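Local atomic coordinates of Sqt1 (Chaetomium thermophilum, PDB entry 4ZOY), a protein that acts in ribosome biogenesis as a WD40-repeat chaperone, probably capturing its newly made ribosomal protein client during translation. Residues F83-H88 and D103-G108; V116-V121 and K131-S136. All coordinates share one frame; numbering follows the deposited sequence.

Interaction 1 of 2, residues F83-H88 and D103-G108; sequences FEIDGH and DFLVSG
Ile85 and His88 lie over Ser107 and Gly108, and the two segments run in nearly the same direction, the lines from Ile85 to His88 and from Leu105 to Gly108 being 21° apart. They do not pair as strands: the CA atoms of Ile85 and Ser107 are 8.1 Å apart. Side chains fill the distance. The main polar link is a hydrogen bond of 2.8 Å between His88 NE2 and Ser107 OG. Either group could be the donor. The bond is close to straight (166°), and OG lies in the plane of the imidazole, at its edge. The hydroxyl of Ser107 sits between the backbone N and the carbonyl carbon (chi1 58°), which points it at the histidine. ND1 of His88 is held by Asp111 OD1, so both ring nitrogens have partners and the ring's rotation is fixed. Ile85 supplies the apolar part: its CD1 meets Leu105 CD2 tip to tip at 4.1 Å. Its CG2 branch touches the side of the Ser107 hydroxyl, 3.8 Å from OG. All of this is buried. The chain of Asp111, His88 and Ser107 is the polar network characteristic of WD40 repeats, which fixes the loop after one blade's outer strand against the next blade.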
loop_
_atom_site.group_PDB
_atom_site.type_symbol
_atom_site.label_atom_id
_atom_site.label_comp_id
_atom_site.label_asym_id
_atom_site.label_seq_id
_atom_site.Cartn_x
_atom_site.Cartn_y
_atom_site.Cartn_z
ATOM N N PHE A 83 21.907 -6.830 -0.413
ATOM C CA PHE A 83 21.635 -7.366 0.918
ATOM C C PHE A 83 20.610 -8.480 0.830
ATOM O O PHE A 83 19.761 -8.477 -0.061
ATOM C CB PHE A 83 21.137 -6.269 1.869
ATOM C CG PHE A 83 21.061 -6.702 3.308
ATOM C CD1 PHE A 83 22.219 -6.971 4.027
ATOM C CD2 PHE A 83 19.835 -6.830 3.949
ATOM C CE1 PHE A 83 22.157 -7.363 5.354
ATOM C CE2 PHE A 83 19.763 -7.220 5.277
ATOM C CZ PHE A 83 20.930 -7.490 5.981
ATOM N N GLU A 84 20.698 -9.432 1.753
ATOM C CA GLU A 84 19.745 -10.530 1.822
ATOM C C GLU A 84 19.029 -10.514 3.159
ATOM O O GLU A 84 19.655 -10.350 4.210
ATOM C CB GLU A 84 20.442 -11.879 1.613
ATOM C CG GLU A 84 21.024 -12.051 0.224
ATOM C CD GLU A 84 21.501 -13.467 -0.043
ATOM O OE1 GLU A 84 20.985 -14.405 0.597
ATOM O OE2 GLU A 84 22.378 -13.634 -0.914
ATOM N N ILE A 85 17.712 -10.678 3.119
ATOM C CA ILE A 85 16.916 -10.705 4.331
ATOM C C ILE A 85 16.573 -12.138 4.700
ATOM O O ILE A 85 15.727 -12.769 4.066
ATOM C CB ILE A 85 15.617 -9.886 4.173
ATOM C CG1 ILE A 85 15.940 -8.444 3.779
ATOM C CG2 ILE A 85 14.802 -9.939 5.464
ATOM C CD1 ILE A 85 14.708 -7.653 3.339
ATOM N N ASP A 86 17.246 -12.650 5.729
ATOM C CA ASP A 86 17.029 -14.010 6.208
ATOM C C ASP A 86 16.397 -14.013 7.592
ATOM O O ASP A 86 16.438 -13.011 8.300
ATOM C CB ASP A 86 18.352 -14.780 6.249
ATOM C CG ASP A 86 18.969 -14.959 4.874
ATOM O OD1 ASP A 86 18.242 -15.354 3.943
ATOM O OD2 ASP A 86 20.182 -14.704 4.727
ATOM N N GLY A 87 15.822 -15.142 7.981
ATOM C CA GLY A 87 15.265 -15.272 9.315
ATOM C C GLY A 87 13.771 -15.518 9.361
ATOM O O GLY A 87 13.231 -15.881 10.405
ATOM N N HIS A 88 13.085 -15.308 8.243
ATOM C CA HIS A 88 11.663 -15.597 8.202
ATOM C C HIS A 88 11.433 -17.059 7.846
ATOM O O HIS A 88 11.981 -17.565 6.862
ATOM C CB HIS A 88 10.942 -14.678 7.216
ATOM C CG HIS A 88 10.832 -13.263 7.688
ATOM N ND1 HIS A 88 9.839 -12.846 8.556
ATOM C CD2 HIS A 88 11.578 -12.171 7.415
ATOM C CE1 HIS A 88 9.992 -11.559 8.798
ATOM N NE2 HIS A 88 11.035 -11.120 8.118
ATOM N N ASP A 103 15.653 5.284 7.966
ATOM C CA ASP A 103 16.630 4.863 8.969
ATOM C C ASP A 103 16.568 3.366 9.232
ATOM O O ASP A 103 17.539 2.753 9.682
ATOM C CB ASP A 103 16.418 5.607 10.291
ATOM C CG ASP A 103 16.810 7.062 10.215
ATOM O OD1 ASP A 103 17.775 7.384 9.502
ATOM O OD2 ASP A 103 16.149 7.881 10.879
ATOM N N PHE A 104 15.405 2.777 8.985
ATOM C CA PHE A 104 15.221 1.361 9.213
ATOM C C PHE A 104 14.524 0.718 8.036
ATOM O O PHE A 104 13.740 1.359 7.339
ATOM C CB PHE A 104 14.403 1.097 10.478
ATOM C CG PHE A 104 15.012 1.668 11.720
ATOM C CD1 PHE A 104 15.911 0.926 12.467
ATOM C CD2 PHE A 104 14.676 2.944 12.141
ATOM C CE1 PHE A 104 16.473 1.450 13.615
ATOM C CE2 PHE A 104 15.232 3.477 13.292
ATOM C CZ PHE A 104 16.135 2.726 14.031
ATOM N N LEU A 105 14.848 -0.548 7.825
ATOM C CA LEU A 105 14.125 -1.423 6.916
ATOM C C LEU A 105 13.484 -2.497 7.766
ATOM O O LEU A 105 14.154 -3.134 8.580
ATOM C CB LEU A 105 15.069 -2.046 5.879
ATOM C CG LEU A 105 14.485 -3.143 4.988
ATOM C CD1 LEU A 105 13.347 -2.608 4.128
ATOM C CD2 LEU A 105 15.585 -3.743 4.116
ATOM N N VAL A 106 12.189 -2.711 7.585
ATOM C CA VAL A 106 11.463 -3.649 8.410
ATOM C C VAL A 106 10.775 -4.694 7.544
ATOM O O VAL A 106 10.105 -4.356 6.562
ATOM C CB VAL A 106 10.419 -2.921 9.287
ATOM C CG1 VAL A 106 9.813 -3.875 10.279
ATOM C CG2 VAL A 106 11.061 -1.726 10.015
ATOM N N SER A 107 10.969 -5.963 7.889
ATOM C CA SER A 107 10.290 -7.038 7.177
ATOM C C SER A 107 9.262 -7.714 8.078
ATOM O O SER A 107 9.456 -7.835 9.287
ATOM C CB SER A 107 11.306 -8.055 6.644
ATOM O OG SER A 107 12.072 -8.598 7.709
ATOM N N GLY A 108 8.157 -8.150 7.483
ATOM C CA GLY A 108 7.076 -8.751 8.232
ATOM C C GLY A 108 6.604 -10.006 7.552
ATOM O O GLY A 108 6.360 -10.004 6.350
#

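Interaction 2 of 2, residues V116-V121 and K131-S136; sequences VYAVSV and KFLAES
Leu133 and Ala134 both face Val116, which makes a classic beta bulge in an otherwise regular antiparallel pair of strands. The carbonyl O of Val116 receives two N-H groups: Leu133 N at 2.8 Å and, weakly, Ala134 N at 3.4 Å. In return, Val116 N gives a bond of 2.8 Å to Ala134 O. The bulge shifts the register by one residue, and beyond it Tyr117 faces Phe132 as a non-hydrogen-bonded pair. Ala118 then faces Lys131 as a hydrogen-bonded pair. Two bonds join that last pair: Ala118 N to Lys131 O, with the donor tilted from the carbonyl plane, and Lys131 N to Ala118 O.

The rings of Tyr117 and Phe132 share one side of the sheet. They form an edge-to-face pair with centroids 5.6 Å apart and planes at 62°. Phe132 CD1 sits 4.0 Å above the tyrosine plane, toward the rim of the ring. The CG of Phe132 is anti to its backbone N (chi1 174°), which turns this edge toward Tyr117. Phe132 CB also packs on Tyr117 CE2 at 3.7 Å. On the other side, Leu133 CD1 covers the methyl of Ala118, CB, at 3.7 Å.

Arg115 makes a cation-pi contact with Phe132, its NE is hydrogen-bonded to Tyr117 OH, and its NH1 forms a salt bridge with Glu135 OE2. The backbone bonds set the register, while the aromatic pair packs beside a positive charge that would probably be steadied by the Phe132 ring and by the Glu135 carboxylate.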
loop_
_atom_site.group_PDB
_atom_site.type_symbol
_atom_site.label_atom_id
_atom_site.label_comp_id
_atom_site.label_asym_id
_atom_site.label_seq_id
_atom_site.Cartn_x
_atom_site.Cartn_y
_atom_site.Cartn_z
ATOM N N VAL A 116 13.760 -6.004 12.228
ATOM C CA VAL A 116 14.169 -4.616 12.096
ATOM C C VAL A 116 15.657 -4.486 11.769
ATOM O O VAL A 116 16.516 -4.989 12.505
ATOM C CB VAL A 116 13.868 -3.827 13.391
ATOM C CG1 VAL A 116 14.369 -2.399 13.277
ATOM C CG2 VAL A 116 12.373 -3.877 13.714
ATOM N N TYR A 117 15.948 -3.806 10.666
ATOM C CA TYR A 117 17.311 -3.580 10.203
ATOM C C TYR A 117 17.632 -2.099 10.173
ATOM O O TYR A 117 16.855 -1.303 9.638
ATOM C CB TYR A 117 17.517 -4.162 8.796
ATOM C CG TYR A 117 17.305 -5.659 8.688
ATOM C CD1 TYR A 117 16.030 -6.196 8.539
ATOM C CD2 TYR A 117 18.381 -6.534 8.715
ATOM C CE1 TYR A 117 15.829 -7.556 8.438
ATOM C CE2 TYR A 117 18.191 -7.898 8.619
ATOM C CZ TYR A 117 16.919 -8.406 8.481
ATOM O OH TYR A 117 16.736 -9.765 8.386
ATOM N N ALA A 118 18.776 -1.723 10.733
ATOM C CA ALA A 118 19.251 -0.356 10.601
ATOM C C ALA A 118 19.838 -0.159 9.210
ATOM O O ALA A 118 20.530 -1.037 8.692
ATOM C CB ALA A 118 20.284 -0.038 11.677
ATOM N N VAL A 119 19.553 0.989 8.606
ATOM C CA VAL A 119 20.005 1.278 7.254
ATOM C C VAL A 119 20.956 2.464 7.239
ATOM O O VAL A 119 20.682 3.489 7.858
ATOM C CB VAL A 119 18.819 1.585 6.316
ATOM C CG1 VAL A 119 19.304 1.804 4.886
ATOM C CG2 VAL A 119 17.788 0.467 6.372
ATOM N N SER A 120 22.074 2.317 6.533
ATOM C CA SER A 120 23.003 3.420 6.320
ATOM C C SER A 120 23.283 3.594 4.836
ATOM O O SER A 120 23.614 2.632 4.147
ATOM C CB SER A 120 24.310 3.190 7.078
ATOM O OG SER A 120 24.138 3.412 8.464
ATOM N N VAL A 121 23.149 4.823 4.350
ATOM C CA VAL A 121 23.314 5.117 2.929
ATOM C C VAL A 121 24.299 6.278 2.736
ATOM O O VAL A 121 23.893 7.436 2.625
ATOM C CB VAL A 121 21.960 5.439 2.270
ATOM C CG1 VAL A 121 22.134 5.695 0.779
ATOM C CG2 VAL A 121 20.981 4.298 2.489
ATOM N N LYS A 131 22.014 -3.550 8.896
ATOM C CA LYS A 131 22.369 -4.291 10.098
ATOM C C LYS A 131 21.148 -4.721 10.898
ATOM O O LYS A 131 20.373 -3.884 11.356
ATOM C CB LYS A 131 23.293 -3.452 10.982
ATOM C CG LYS A 131 23.689 -4.143 12.276
ATOM C CD LYS A 131 24.648 -3.291 13.088
ATOM C CE LYS A 131 24.909 -3.912 14.451
ATOM N NZ LYS A 131 25.222 -5.364 14.337
ATOM N N PHE A 132 20.986 -6.027 11.074
ATOM C CA PHE A 132 19.896 -6.559 11.879
ATOM C C PHE A 132 19.985 -6.043 13.312
ATOM O O PHE A 132 21.060 -6.047 13.912
ATOM C CB PHE A 132 19.910 -8.089 11.858
ATOM C CG PHE A 132 18.898 -8.713 12.771
ATOM C CD1 PHE A 132 17.542 -8.628 12.490
ATOM C CD2 PHE A 132 19.297 -9.373 13.921
ATOM C CE1 PHE A 132 16.610 -9.200 13.330
ATOM C CE2 PHE A 132 18.368 -9.943 14.768
ATOM C CZ PHE A 132 17.019 -9.856 14.473
ATOM N N LEU A 133 18.858 -5.592 13.855
ATOM C CA LEU A 133 18.838 -5.029 15.202
ATOM C C LEU A 133 17.968 -5.825 16.161
ATOM O O LEU A 133 18.363 -6.083 17.297
ATOM C CB LEU A 133 18.349 -3.585 15.172
ATOM C CG LEU A 133 19.205 -2.552 14.450
ATOM C CD1 LEU A 133 18.670 -1.162 14.765
ATOM C CD2 LEU A 133 20.673 -2.677 14.839
ATOM N N ALA A 134 16.777 -6.202 15.708
ATOM C CA ALA A 134 15.797 -6.811 16.595
ATOM C C ALA A 134 14.678 -7.514 15.844
ATOM O O ALA A 134 14.358 -7.172 14.703
ATOM C CB ALA A 134 15.206 -5.755 17.526
ATOM N N GLU A 135 14.083 -8.492 16.513
ATOM C CA GLU A 135 12.913 -9.181 16.007
ATOM C C GLU A 135 11.804 -9.143 17.052
ATOM O O GLU A 135 12.049 -9.333 18.246
ATOM C CB GLU A 135 13.258 -10.621 15.628
ATOM C CG GLU A 135 12.059 -11.478 15.251
ATOM C CD GLU A 135 12.459 -12.841 14.714
ATOM O OE1 GLU A 135 11.927 -13.855 15.215
ATOM O OE2 GLU A 135 13.292 -12.895 13.785
ATOM N N SER A 136 10.591 -8.861 16.588
ATOM C CA SER A 136 9.392 -8.855 17.419
ATOM C C SER A 136 8.380 -9.849 16.834
ATOM O O SER A 136 8.228 -9.933 15.613
ATOM C CB SER A 136 8.803 -7.441 17.490
ATOM O OG SER A 136 7.476 -7.438 17.984
#

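In the fold
Interaction 1 comes first along the chain. It closes a loop that contains strand 92-97 and joins strand 83-85, the outer strand of one propeller blade, to strand 104-109 of the next. Interaction 2 follows in series, without nesting or crossing. It closes the hairpin of strands 114-120 and 129-136, completing the second blade's four-stranded sheet. Strands 104-109 and 114-120 are neighbours in that sheet, so the two contacts touch. Leu105 N lies 2.8 Å from Tyr117 O, a probable hydrogen bond. The ring of Tyr117 also meets Phe83. Interaction 1 thus ties adjacent blades together, whereas interaction 2 builds the outer half of one blade.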